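Local structure of branched-chain-amino-acid aminotransferase (Pseudomonas aeruginosa, 6NST) at residues A57-D60 / R61-S65; G219-R222 / N223-T227; T227-E231 / H232-L236; G275-P279 / V280-L284; K283-K286 / A287-L291. The protein probably catalyses the reversible, pyridoxal-phosphate-dependent transfer of the amino group of leucine, isoleucine or valine to 2-oxoglutarate, a step of branched-chain amino acid metabolism. The protein carries 1 engineered substitution. One frame throughout, in Å; residues are numbered along the deposited sequence.

Contact 1: residues A57-D60 / R61-S65. With SO4 (sulfate ion), chain G.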
# COMPACT_ATOMS: atom_id res chain seq x y z
N ALA A 57 5.53 -32.73 -12.81
CA ALA A 57 5.22 -31.35 -12.46
C ALA A 57 5.47 -31.08 -10.98
O ALA A 57 5.90 -29.99 -10.61
CB ALA A 57 3.77 -31.02 -12.83
N HIS A 58 5.20 -32.07 -10.13
CA HIS A 58 5.44 -31.87 -8.70
C HIS A 58 6.93 -31.92 -8.38
O HIS A 58 7.40 -31.18 -7.51
CB HIS A 58 4.66 -32.91 -7.90
CG HIS A 58 3.19 -32.64 -7.84
ND1 HIS A 58 2.64 -31.73 -6.95
CD2 HIS A 58 2.16 -33.13 -8.56
CE1 HIS A 58 1.33 -31.69 -7.13
NE2 HIS A 58 1.01 -32.53 -8.10
N THR A 59 7.67 -32.80 -9.06
CA THR A 59 9.12 -32.85 -8.85
C THR A 59 9.79 -31.60 -9.41
O THR A 59 10.72 -31.07 -8.79
CB THR A 59 9.69 -34.11 -9.50
OG1 THR A 59 9.16 -35.27 -8.84
CG2 THR A 59 11.21 -34.13 -9.40
N ASP A 60 9.33 -31.11 -10.56
CA ASP A 60 9.90 -29.89 -11.13
C ASP A 60 9.62 -28.69 -10.24
O ASP A 60 10.47 -27.81 -10.10
CB ASP A 60 9.33 -29.65 -12.53
CG ASP A 60 9.97 -30.54 -13.58
OD1 ASP A 60 10.99 -31.19 -13.28
OD2 ASP A 60 9.45 -30.58 -14.72
N ARG A 61 8.43 -28.63 -9.64
CA ARG A 61 8.13 -27.51 -8.75
C ARG A 61 8.93 -27.59 -7.46
O ARG A 61 9.30 -26.55 -6.90
CB ARG A 61 6.63 -27.47 -8.45
CG ARG A 61 6.18 -26.17 -7.81
CD ARG A 61 4.67 -26.07 -7.76
NE ARG A 61 4.08 -27.07 -6.88
CZ ARG A 61 2.77 -27.21 -6.68
NH1 ARG A 61 2.32 -28.14 -5.86
NH2 ARG A 61 1.92 -26.41 -7.32
N LEU A 62 9.22 -28.81 -6.99
CA LEU A 62 10.08 -28.95 -5.82
C LEU A 62 11.47 -28.37 -6.09
O LEU A 62 12.01 -27.63 -5.26
CB LEU A 62 10.18 -30.42 -5.40
CG LEU A 62 10.87 -30.68 -4.07
CD1 LEU A 62 10.02 -30.16 -2.91
CD2 LEU A 62 11.18 -32.16 -3.89
N PHE A 63 12.05 -28.70 -7.25
CA PHE A 63 13.36 -28.16 -7.59
C PHE A 63 13.29 -26.66 -7.89
O PHE A 63 14.23 -25.93 -7.58
CB PHE A 63 13.95 -28.92 -8.78
CG PHE A 63 14.58 -30.23 -8.39
CD1 PHE A 63 13.80 -31.30 -7.98
CD2 PHE A 63 15.96 -30.38 -8.42
CE1 PHE A 63 14.39 -32.50 -7.62
CE2 PHE A 63 16.55 -31.58 -8.06
CZ PHE A 63 15.76 -32.64 -7.66
N ASP A 64 12.18 -26.20 -8.47
CA ASP A 64 11.95 -24.77 -8.60
C ASP A 64 11.92 -24.09 -7.24
O ASP A 64 12.57 -23.06 -7.02
CB ASP A 64 10.65 -24.50 -9.35
CG ASP A 64 10.82 -24.56 -10.86
OD1 ASP A 64 11.95 -24.82 -11.32
OD2 ASP A 64 9.82 -24.33 -11.57
N SER A 65 11.17 -24.67 -6.30
CA SER A 65 11.07 -24.09 -4.96
C SER A 65 12.43 -24.04 -4.28
O SER A 65 12.79 -23.05 -3.64
CB SER A 65 10.07 -24.87 -4.11
OG SER A 65 8.78 -24.83 -4.68
S SO4 G . -1.71 -27.73 -5.90
O1 SO4 G . -0.49 -27.64 -6.69
O2 SO4 G . -1.57 -28.78 -4.90
O3 SO4 G . -1.96 -26.45 -5.22
O4 SO4 G . -2.84 -28.04 -6.78

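Contact 2: residues G219-R222 / N223-T227. With SO4 (sulfate ion), chain G.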
# COMPACT_ATOMS: atom_id res chain seq x y z
N GLY A 219 -0.96 -23.26 -8.77
CA GLY A 219 -1.29 -24.62 -8.41
C GLY A 219 -1.31 -25.55 -9.61
O GLY A 219 -1.82 -25.21 -10.68
N ILE A 220 -0.74 -26.74 -9.42
CA ILE A 220 -0.73 -27.74 -10.49
C ILE A 220 -2.15 -28.18 -10.82
O ILE A 220 -2.50 -28.37 -11.99
CB ILE A 220 0.16 -28.93 -10.09
CG1 ILE A 220 1.63 -28.49 -10.01
CG2 ILE A 220 0.00 -30.08 -11.08
CD1 ILE A 220 2.58 -29.59 -9.62
N THR A 221 -3.00 -28.32 -9.80
CA THR A 221 -4.40 -28.66 -10.04
C THR A 221 -5.11 -27.54 -10.78
O THR A 221 -5.96 -27.79 -11.64
CB THR A 221 -5.11 -28.97 -8.73
OG1 THR A 221 -4.34 -29.90 -7.97
CG2 THR A 221 -6.49 -29.56 -8.99
N ARG A 222 -4.78 -26.29 -10.45
CA ARG A 222 -5.29 -25.16 -11.21
C ARG A 222 -4.86 -25.25 -12.67
O ARG A 222 -5.65 -24.97 -13.58
CB ARG A 222 -4.80 -23.85 -10.58
CG ARG A 222 -5.10 -22.61 -11.39
CD ARG A 222 -4.36 -21.41 -10.82
NE ARG A 222 -4.74 -20.17 -11.49
CZ ARG A 222 -4.19 -19.72 -12.61
NH1 ARG A 222 -3.23 -20.42 -13.21
NH2 ARG A 222 -4.61 -18.58 -13.14
N ASN A 223 -3.61 -25.65 -12.92
CA ASN A 223 -3.12 -25.77 -14.29
C ASN A 223 -3.84 -26.88 -15.04
O ASN A 223 -4.09 -26.76 -16.25
CB ASN A 223 -1.61 -26.00 -14.29
CG ASN A 223 -1.04 -26.10 -15.70
OD1 ASN A 223 -1.06 -27.16 -16.31
ND2 ASN A 223 -0.53 -24.98 -16.21
N THR A 224 -4.17 -27.98 -14.35
CA THR A 224 -4.90 -29.06 -15.00
C THR A 224 -6.31 -28.62 -15.36
O THR A 224 -6.84 -29.01 -16.41
CB THR A 224 -4.94 -30.30 -14.10
OG1 THR A 224 -5.68 -30.00 -12.91
CG2 THR A 224 -3.54 -30.73 -13.73
N ILE A 225 -6.94 -27.81 -14.51
CA ILE A 225 -8.30 -27.36 -14.79
C ILE A 225 -8.31 -26.42 -16.00
O ILE A 225 -9.22 -26.48 -16.83
CB ILE A 225 -8.92 -26.70 -13.54
CG1 ILE A 225 -9.78 -27.70 -12.77
CG2 ILE A 225 -9.78 -25.50 -13.93
CD1 ILE A 225 -9.02 -28.90 -12.25
N LEU A 226 -7.28 -25.57 -16.13
CA LEU A 226 -7.17 -24.73 -17.32
C LEU A 226 -7.07 -25.59 -18.57
O LEU A 226 -7.65 -25.25 -19.62
CB LEU A 226 -5.96 -23.80 -17.22
CG LEU A 226 -5.72 -22.93 -15.98
CD1 LEU A 226 -4.71 -21.83 -16.29
CD2 LEU A 226 -7.00 -22.35 -15.42
N THR A 227 -6.34 -26.70 -18.49
CA THR A 227 -6.26 -27.64 -19.61
C THR A 227 -7.60 -28.31 -19.86
O THR A 227 -8.07 -28.39 -21.00
CB THR A 227 -5.18 -28.68 -19.35
OG1 THR A 227 -3.91 -28.03 -19.17
CG2 THR A 227 -5.09 -29.66 -20.50
S SO4 G . -1.71 -27.73 -5.90
O1 SO4 G . -0.49 -27.64 -6.69
O2 SO4 G . -1.57 -28.78 -4.90
O3 SO4 G . -1.96 -26.45 -5.22
O4 SO4 G . -2.84 -28.04 -6.78

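Contact 3: residues T227-E231 / H232-L236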
# COMPACT_ATOMS: atom_id res chain seq x y z
N THR A 227 -6.34 -26.70 -18.49
CA THR A 227 -6.26 -27.64 -19.61
C THR A 227 -7.60 -28.31 -19.86
O THR A 227 -8.07 -28.39 -21.00
CB THR A 227 -5.18 -28.68 -19.35
OG1 THR A 227 -3.91 -28.03 -19.17
CG2 THR A 227 -5.09 -29.66 -20.50
N LEU A 228 -8.24 -28.81 -18.79
CA LEU A 228 -9.51 -29.51 -18.94
C LEU A 228 -10.62 -28.57 -19.39
O LEU A 228 -11.47 -28.94 -20.20
CB LEU A 228 -9.89 -30.20 -17.63
CG LEU A 228 -9.03 -31.38 -17.18
CD1 LEU A 228 -9.50 -31.91 -15.84
CD2 LEU A 228 -9.03 -32.49 -18.22
N ALA A 229 -10.63 -27.34 -18.87
CA ALA A 229 -11.64 -26.38 -19.29
C ALA A 229 -11.52 -26.07 -20.77
O ALA A 229 -12.53 -25.95 -21.48
CB ALA A 229 -11.54 -25.09 -18.46
N ALA A 230 -10.29 -25.94 -21.27
CA ALA A 230 -10.09 -25.73 -22.70
C ALA A 230 -10.54 -26.94 -23.51
O ALA A 230 -11.14 -26.79 -24.58
CB ALA A 230 -8.62 -25.42 -22.98
N GLU A 231 -10.26 -28.15 -23.01
CA GLU A 231 -10.67 -29.36 -23.71
C GLU A 231 -12.19 -29.53 -23.73
O GLU A 231 -12.70 -30.26 -24.59
CB GLU A 231 -10.02 -30.59 -23.07
CG GLU A 231 -8.51 -30.65 -23.24
CD GLU A 231 -7.89 -31.84 -22.54
OE1 GLU A 231 -8.63 -32.61 -21.88
OE2 GLU A 231 -6.66 -32.02 -22.65
N HIS A 232 -12.91 -28.89 -22.82
CA HIS A 232 -14.36 -28.94 -22.78
C HIS A 232 -15.01 -27.71 -23.42
O HIS A 232 -16.20 -27.48 -23.21
CB HIS A 232 -14.86 -29.11 -21.35
CG HIS A 232 -14.73 -30.51 -20.83
ND1 HIS A 232 -13.51 -31.11 -20.60
CD2 HIS A 232 -15.67 -31.42 -20.49
CE1 HIS A 232 -13.71 -32.34 -20.14
NE2 HIS A 232 -15.01 -32.55 -20.07
N GLY A 233 -14.24 -26.93 -24.17
CA GLY A 233 -14.79 -25.76 -24.84
C GLY A 233 -15.24 -24.65 -23.92
O GLY A 233 -16.05 -23.82 -24.33
N PHE A 234 -14.75 -24.62 -22.68
CA PHE A 234 -15.10 -23.56 -21.75
C PHE A 234 -14.21 -22.35 -21.96
O PHE A 234 -13.00 -22.49 -22.21
CB PHE A 234 -14.97 -24.05 -20.30
CG PHE A 234 -16.12 -24.91 -19.85
CD1 PHE A 234 -17.41 -24.59 -20.22
CD2 PHE A 234 -15.90 -26.02 -19.06
CE1 PHE A 234 -18.48 -25.37 -19.80
CE2 PHE A 234 -16.96 -26.81 -18.64
CZ PHE A 234 -18.25 -26.48 -19.01
N LYS A 235 -14.80 -21.17 -21.88
CA LYS A 235 -14.04 -19.93 -21.90
C LYS A 235 -13.55 -19.62 -20.49
O LYS A 235 -14.32 -19.67 -19.53
CB LYS A 235 -14.89 -18.78 -22.43
CG LYS A 235 -14.15 -17.45 -22.49
CD LYS A 235 -15.05 -16.33 -22.97
CE LYS A 235 -14.31 -15.00 -23.00
NZ LYS A 235 -15.18 -13.88 -23.44
N LEU A 236 -12.26 -19.32 -20.36
CA LEU A 236 -11.64 -19.07 -19.07
C LEU A 236 -10.89 -17.75 -19.12
O LEU A 236 -10.13 -17.49 -20.05
CB LEU A 236 -10.70 -20.22 -18.68
CG LEU A 236 -10.32 -20.33 -17.21
CD1 LEU A 236 -10.23 -21.79 -16.79
CD2 LEU A 236 -9.01 -19.61 -16.92

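Contact 4: residues G275-P279 / V280-L284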
# COMPACT_ATOMS: atom_id res chain seq x y z
N GLY A 275 -26.80 -22.40 -4.36
CA GLY A 275 -26.35 -23.01 -3.13
C GLY A 275 -25.95 -24.46 -3.23
O GLY A 275 -25.75 -25.11 -2.20
N ARG A 276 -25.82 -25.00 -4.44
CA ARG A 276 -25.39 -26.38 -4.64
C ARG A 276 -24.34 -26.40 -5.74
O ARG A 276 -23.97 -25.37 -6.29
CB ARG A 276 -26.58 -27.29 -4.97
CG ARG A 276 -27.40 -26.83 -6.16
CD ARG A 276 -28.61 -27.72 -6.39
NE ARG A 276 -29.39 -27.28 -7.54
CZ ARG A 276 -30.41 -26.43 -7.47
NH1 ARG A 276 -30.77 -25.92 -6.30
NH2 ARG A 276 -31.06 -26.08 -8.57
N ARG A 277 -23.86 -27.60 -6.05
CA ARG A 277 -22.84 -27.77 -7.08
C ARG A 277 -23.42 -27.43 -8.44
O ARG A 277 -24.40 -28.05 -8.88
CB ARG A 277 -22.30 -29.20 -7.06
CG ARG A 277 -21.19 -29.47 -8.06
CD ARG A 277 -20.71 -30.91 -7.95
NE ARG A 277 -21.80 -31.87 -8.14
CZ ARG A 277 -21.69 -33.18 -7.93
NH1 ARG A 277 -20.55 -33.69 -7.50
NH2 ARG A 277 -22.74 -33.97 -8.13
N GLY A 278 -22.83 -26.44 -9.11
CA GLY A 278 -23.32 -26.00 -10.39
C GLY A 278 -22.95 -26.95 -11.51
O GLY A 278 -22.18 -27.92 -11.33
N PRO A 279 -23.50 -26.69 -12.70
CA PRO A 279 -23.26 -27.59 -13.83
C PRO A 279 -21.81 -27.59 -14.30
O PRO A 279 -21.25 -28.66 -14.57
CB PRO A 279 -24.19 -27.04 -14.92
CG PRO A 279 -25.17 -26.15 -14.20
CD PRO A 279 -24.43 -25.60 -13.03
N VAL A 280 -21.21 -26.41 -14.41
CA VAL A 280 -19.83 -26.32 -14.89
C VAL A 280 -18.88 -26.96 -13.88
O VAL A 280 -17.96 -27.69 -14.27
CB VAL A 280 -19.46 -24.85 -15.18
CG1 VAL A 280 -17.99 -24.73 -15.55
CG2 VAL A 280 -20.34 -24.30 -16.29
N THR A 281 -19.09 -26.71 -12.59
CA THR A 281 -18.28 -27.36 -11.57
C THR A 281 -18.38 -28.88 -11.66
O THR A 281 -17.38 -29.59 -11.54
CB THR A 281 -18.69 -26.90 -10.17
OG1 THR A 281 -18.65 -25.47 -10.10
CG2 THR A 281 -17.75 -27.48 -9.12
N GLU A 282 -19.59 -29.40 -11.90
CA GLU A 282 -19.78 -30.84 -11.94
C GLU A 282 -19.03 -31.47 -13.11
O GLU A 282 -18.43 -32.53 -12.97
CB GLU A 282 -21.27 -31.18 -12.01
CG GLU A 282 -21.57 -32.67 -12.07
CD GLU A 282 -23.06 -32.98 -12.07
OE1 GLU A 282 -23.87 -32.03 -11.99
OE2 GLU A 282 -23.42 -34.17 -12.16
N LYS A 283 -19.06 -30.81 -14.28
CA LYS A 283 -18.36 -31.36 -15.44
C LYS A 283 -16.85 -31.31 -15.25
O LYS A 283 -16.15 -32.26 -15.64
CB LYS A 283 -18.78 -30.60 -16.70
CG LYS A 283 -20.18 -30.95 -17.19
CD LYS A 283 -20.55 -30.20 -18.46
CE LYS A 283 -20.84 -28.74 -18.18
NZ LYS A 283 -21.29 -28.01 -19.40
N LEU A 284 -16.33 -30.23 -14.67
CA LEU A 284 -14.90 -30.14 -14.44
C LEU A 284 -14.46 -31.08 -13.32
O LEU A 284 -13.38 -31.68 -13.39
CB LEU A 284 -14.50 -28.70 -14.12
CG LEU A 284 -14.73 -27.69 -15.25
CD1 LEU A 284 -14.29 -26.30 -14.83
CD2 LEU A 284 -14.01 -28.12 -16.52
O HOH W 1 -23.99 -30.54 -9.84
O HOH W 2 -20.48 -25.47 -7.71

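Contact 5: residues K283-K286 / A287-L291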
# COMPACT_ATOMS: atom_id res chain seq x y z
N LYS A 283 -19.06 -30.81 -14.28
CA LYS A 283 -18.36 -31.36 -15.44
C LYS A 283 -16.85 -31.31 -15.25
O LYS A 283 -16.15 -32.26 -15.64
CB LYS A 283 -18.78 -30.60 -16.70
CG LYS A 283 -20.18 -30.95 -17.19
CD LYS A 283 -20.55 -30.20 -18.46
CE LYS A 283 -20.84 -28.74 -18.18
NZ LYS A 283 -21.29 -28.01 -19.40
N LEU A 284 -16.33 -30.23 -14.67
CA LEU A 284 -14.90 -30.14 -14.44
C LEU A 284 -14.46 -31.08 -13.32
O LEU A 284 -13.38 -31.68 -13.39
CB LEU A 284 -14.50 -28.70 -14.12
CG LEU A 284 -14.73 -27.69 -15.25
CD1 LEU A 284 -14.29 -26.30 -14.83
CD2 LEU A 284 -14.01 -28.12 -16.52
N GLN A 285 -15.28 -31.22 -12.28
CA GLN A 285 -14.99 -32.19 -11.23
C GLN A 285 -14.99 -33.61 -11.79
O GLN A 285 -14.10 -34.41 -11.48
CB GLN A 285 -16.02 -32.06 -10.10
CG GLN A 285 -15.68 -32.85 -8.85
CD GLN A 285 -16.74 -32.70 -7.78
OE1 GLN A 285 -17.93 -32.86 -8.04
NE2 GLN A 285 -16.31 -32.38 -6.57
N LYS A 286 -15.97 -33.93 -12.64
CA LYS A 286 -16.00 -35.24 -13.28
C LYS A 286 -14.76 -35.44 -14.15
O LYS A 286 -14.12 -36.50 -14.10
CB LYS A 286 -17.27 -35.38 -14.12
CG LYS A 286 -17.34 -36.63 -14.97
CD LYS A 286 -17.66 -37.86 -14.13
CE LYS A 286 -17.91 -39.07 -15.01
NZ LYS A 286 -18.96 -38.81 -16.03
N ALA A 287 -14.42 -34.43 -14.96
CA ALA A 287 -13.27 -34.55 -15.85
C ALA A 287 -11.97 -34.73 -15.07
O ALA A 287 -11.09 -35.50 -15.48
CB ALA A 287 -13.18 -33.33 -16.76
N TYR A 288 -11.84 -34.04 -13.93
CA TYR A 288 -10.61 -34.17 -13.15
C TYR A 288 -10.52 -35.54 -12.48
O TYR A 288 -9.45 -36.16 -12.45
CB TYR A 288 -10.52 -33.06 -12.11
CG TYR A 288 -9.26 -33.14 -11.27
CD1 TYR A 288 -8.05 -32.67 -11.76
CD2 TYR A 288 -9.29 -33.69 -10.00
CE1 TYR A 288 -6.89 -32.74 -11.00
CE2 TYR A 288 -8.14 -33.77 -9.23
CZ TYR A 288 -6.95 -33.29 -9.73
OH TYR A 288 -5.80 -33.37 -8.97
N PHE A 289 -11.64 -36.03 -11.94
CA PHE A 289 -11.63 -37.35 -11.31
C PHE A 289 -11.41 -38.46 -12.33
O PHE A 289 -10.69 -39.43 -12.05
CB PHE A 289 -12.94 -37.58 -10.54
CG PHE A 289 -12.93 -37.01 -9.15
CD1 PHE A 289 -12.72 -37.83 -8.05
CD2 PHE A 289 -13.13 -35.66 -8.94
CE1 PHE A 289 -12.72 -37.31 -6.78
CE2 PHE A 289 -13.13 -35.13 -7.66
CZ PHE A 289 -12.92 -35.96 -6.58
N ASP A 290 -12.02 -38.34 -13.51
CA ASP A 290 -11.76 -39.31 -14.57
C ASP A 290 -10.30 -39.31 -14.99
O ASP A 290 -9.75 -40.36 -15.33
CB ASP A 290 -12.66 -39.02 -15.78
CG ASP A 290 -14.12 -39.30 -15.51
OD1 ASP A 290 -14.42 -39.92 -14.47
OD2 ASP A 290 -14.96 -38.90 -16.34
N LEU A 291 -9.66 -38.14 -14.97
CA LEU A 291 -8.27 -38.04 -15.41
C LEU A 291 -7.33 -38.67 -14.39
O LEU A 291 -6.47 -39.49 -14.76
CB LEU A 291 -7.91 -36.57 -15.64
CG LEU A 291 -6.49 -36.30 -16.13
CD1 LEU A 291 -6.29 -36.84 -17.54
CD2 LEU A 291 -6.19 -34.81 -16.06

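Contact 1: residues A57-D60 / R61-S65
H58 and R61, three residues apart on helix 55-68, run side by side toward a bound sulfate and show how one turn of helix can present a charged group to an anion. The polar interactions come first. R61 meets the sulfate with the edge of its guanidinium: NH2 gives a hydrogen bond of 2.8 Å to sulfate O1, and NH1 gives one of 3.0 Å to the same O1, so a single oxygen lies in the guanidinium plane between the two nitrogens. With CG anti to the backbone N (chi1 -167°) and a bend at chi3, the arginine chain runs alongside H58 to the sulfate. The imidazole stands almost perpendicular to the guanidinium, 88° between the planes, with H58 ND1 3.8 Å from R61 NH1. E39 holds both groups, accepting from H58 ND1 and forming a salt bridge with R61 NE, which probably limits the rotation of the guanidinium. Farther along, S65 OG donates 2.9 Å to R61 O, whose other face receives S65 N.

The contacts of the F63 ring are fewer. F63 lies alongside T59, its CE1 4.0 Å from T59 CG2, while T59 O sits at the ring edge, 3.2 Å from F63 CD1.

Backbone bonds from R61, L62, F63 and D64 to the residues four earlier complete the turn. R61 lies beside K160, by similarity the cofactor-bearing lysine; the sulfate, probably from the crystallisation liquor, may mimic the cofactor phosphate. L62 packs on strand 36-46, T59 and F63 touch R77 and I80 of helix 77-89, and R61 and H58 touch I220 of helix 220-231.

Contact 2: residues G219-R222 / N223-T227
T224 folds its hydroxyl back onto the preceding turn, where OG1 donates to T221 O at 2.6 Å; this is the tight part of the first turns of helix 220-231. The bond needs OG1 to stand between the backbone N and the carbonyl carbon (chi1 64°). T221 O also accepts I225 N at 3.0 Å, and both donors approach from the same face of the carbonyl. I225 CD1 presses on that oxygen too, at 3.3 Å, and lies alongside T221 CG2.

The side-chain ends of R222 and L226 meet more loosely. The extended arginine crosses the leucine, with R222 NH1 3.7 Å from L226 CD1, and its charge is met elsewhere, by a salt bridge to E238. The more open side is that of N223, partly exposed, which brings only CB against the preceding turn; R54 reaches its OD1.

At the N-terminal end, where G219 is the N-cap, the sulfate takes three hydrogen bonds: I220 N to O1 (2.9 Å), T221 N to O4 (3.0 Å) and T221 OG1 to O4 (2.7 Å). T257 and R61 supply others. Backbone N-H groups of a first helical turn, probably helped by the helix dipole, would suit an anion, consistent with a phosphate-binding site for pyridoxal phosphate, as in related class-IV aminotransferases.

Contact 3: residues T227-E231 / H232-L236
A positive phi of 67° at G233 turns the chain back at the end of helix 220-231, and chi1 of -78° at H232 places its imidazole beside its own backbone N, so that ring and backbone nitrogen reach the same acceptor. H232 ND1 donates to L228 O at 3.0 Å and H232 N to the same oxygen, also at 3.0 Å, from opposite faces of the carbonyl. The oxygen lies near the ring edge, 22° out of the imidazole plane. The bond implies that ND1 carries the hydrogen here, and it ties the ring to the final turn, which probably restricts rotation about chi2.

The backbone forms a Schellman motif, with G233 as the C-prime residue. F234 N reaches back to A229 O at 2.9 Å, the long bond of the motif, while G233 N donates to A230 O at 3.1 Å from well above the carbonyl plane. A229 O also accepts a weak bond from H232 N. Carbonyls that would lack a helical partner at the end of the helix thus find one in the reversing chain.

A small apolar contact accompanies the turn. The methyl of A229 meets F234 CB at 4.0 Å and L236 CD1 at 3.9 Å, bridging the last helical turn to the start of the strand.

The motif closes the helix of the beta-alpha-beta unit formed by strand 207-210, helix 220-231 and strand 235-238. A229, F234 and L236 all touch I208 of the parallel neighbouring strand, while F234 and H232 lean on helix 279-292 and E231 bonds to H299.

Contact 4: residues G275-P279 / V280-L284
R277 and E282 meet at the start of helix 279-292 without forming a salt bridge: a water mediates instead. Water 1 gives a hydrogen to E282 OE1 at 2.6 Å and another to R277 O at 2.7 Å, and accepts from R277 NE at 3.1 Å. The two side chains cross at about a right angle, and E282 CG lies over one face of the guanidinium toward its rim. R277 NH2 and E282 OE2 are 4.1 Å apart, with the oxygen well out of the guanidinium plane, so between the charged ends there is only electrostatic attraction, beside that packing of E282 CG. R277 NH1 is held by Q285 OE1.

G278 is the N-cap residue. Its N donates to water 2 at 2.9 Å, and this water in turn donates to T281 OG1 at 3.0 Å. G278 O accepts E282 N at 3.0 Å and P279 O accepts K283 N. The first-turn donors V280 N and T281 N are taken by the carboxylate of E251, an acidic partner well placed for a helix N-terminus; P279 has no N-H to satisfy.

R277 CG, anti to the backbone N (chi1 -178°), comes 4.1 Å from T281 CG2, and the bend at chi3 probably helps turn the guanidinium to E282. R277 and T281 rest on P263 of strand 262-267, P279 and L284 lean on strand 251-256, and V280 packs against F234.

Contact 5: residues K283-K286 / A287-L291
This is an i to i+4 contact within the middle and later turns of helix 279-292, one side of which is turned to solvent and the other to the protein. On the inner side, Q285 and F289 lie side by side. Q285 CG comes 3.6 Å from F289 CE2, and Q285 O sits in the ring plane at its edge, 3.0 Å from F289 CD2. The phenyl is put there by chi1 of -85°, which leaves CG beside the backbone N and anti to the carbonyl carbon. The amide of Q285 stands nearly perpendicular to the ring and finds its bonds elsewhere: NE2 donates to L136 O and V261 O.

K286 and D290 make the outer pair. The lysine, bent at chi2 and chi4, brings its methylenes obliquely against the carboxylate oxygens, with K286 CE 3.2 Å from D290 OD2. Its ammonium, K286 NZ, stays 4.0 Å from D290 OD2, beyond a salt bridge, so the attraction is electrostatic and probably modest.

Regular backbone bonds, such as D290 N to K286 O at 2.9 Å, carry the helix through. Y288 lies against T221, T224, I225 and L228 of helix 220-231, A287 touches H232 in the turn after that helix, and F289 packs on the loop at E260.

Overall arrangement
Along the chain the contacts run in numerical order, contact 1 alone on helix 55-68 and the others on or at the ends of helices 220-231 and 279-292. Contacts 2 and 3 share T227 and helix 220-231, their centres about 11 Å apart; contacts 4 and 5 share K283, L284 and helix 279-292, with about 11 Å between centres. The two helices pack together, Y288 of contact 5 on contact 2 and F234 of contact 3 on contact 4. Contact 1 lies across the chain's centre from contact 4, about 31 Å between centres, yet touches contact 2 through R61 and I220. Contacts 1 and 2 both bind the sulfate, so two helices converge beside the probable cofactor site.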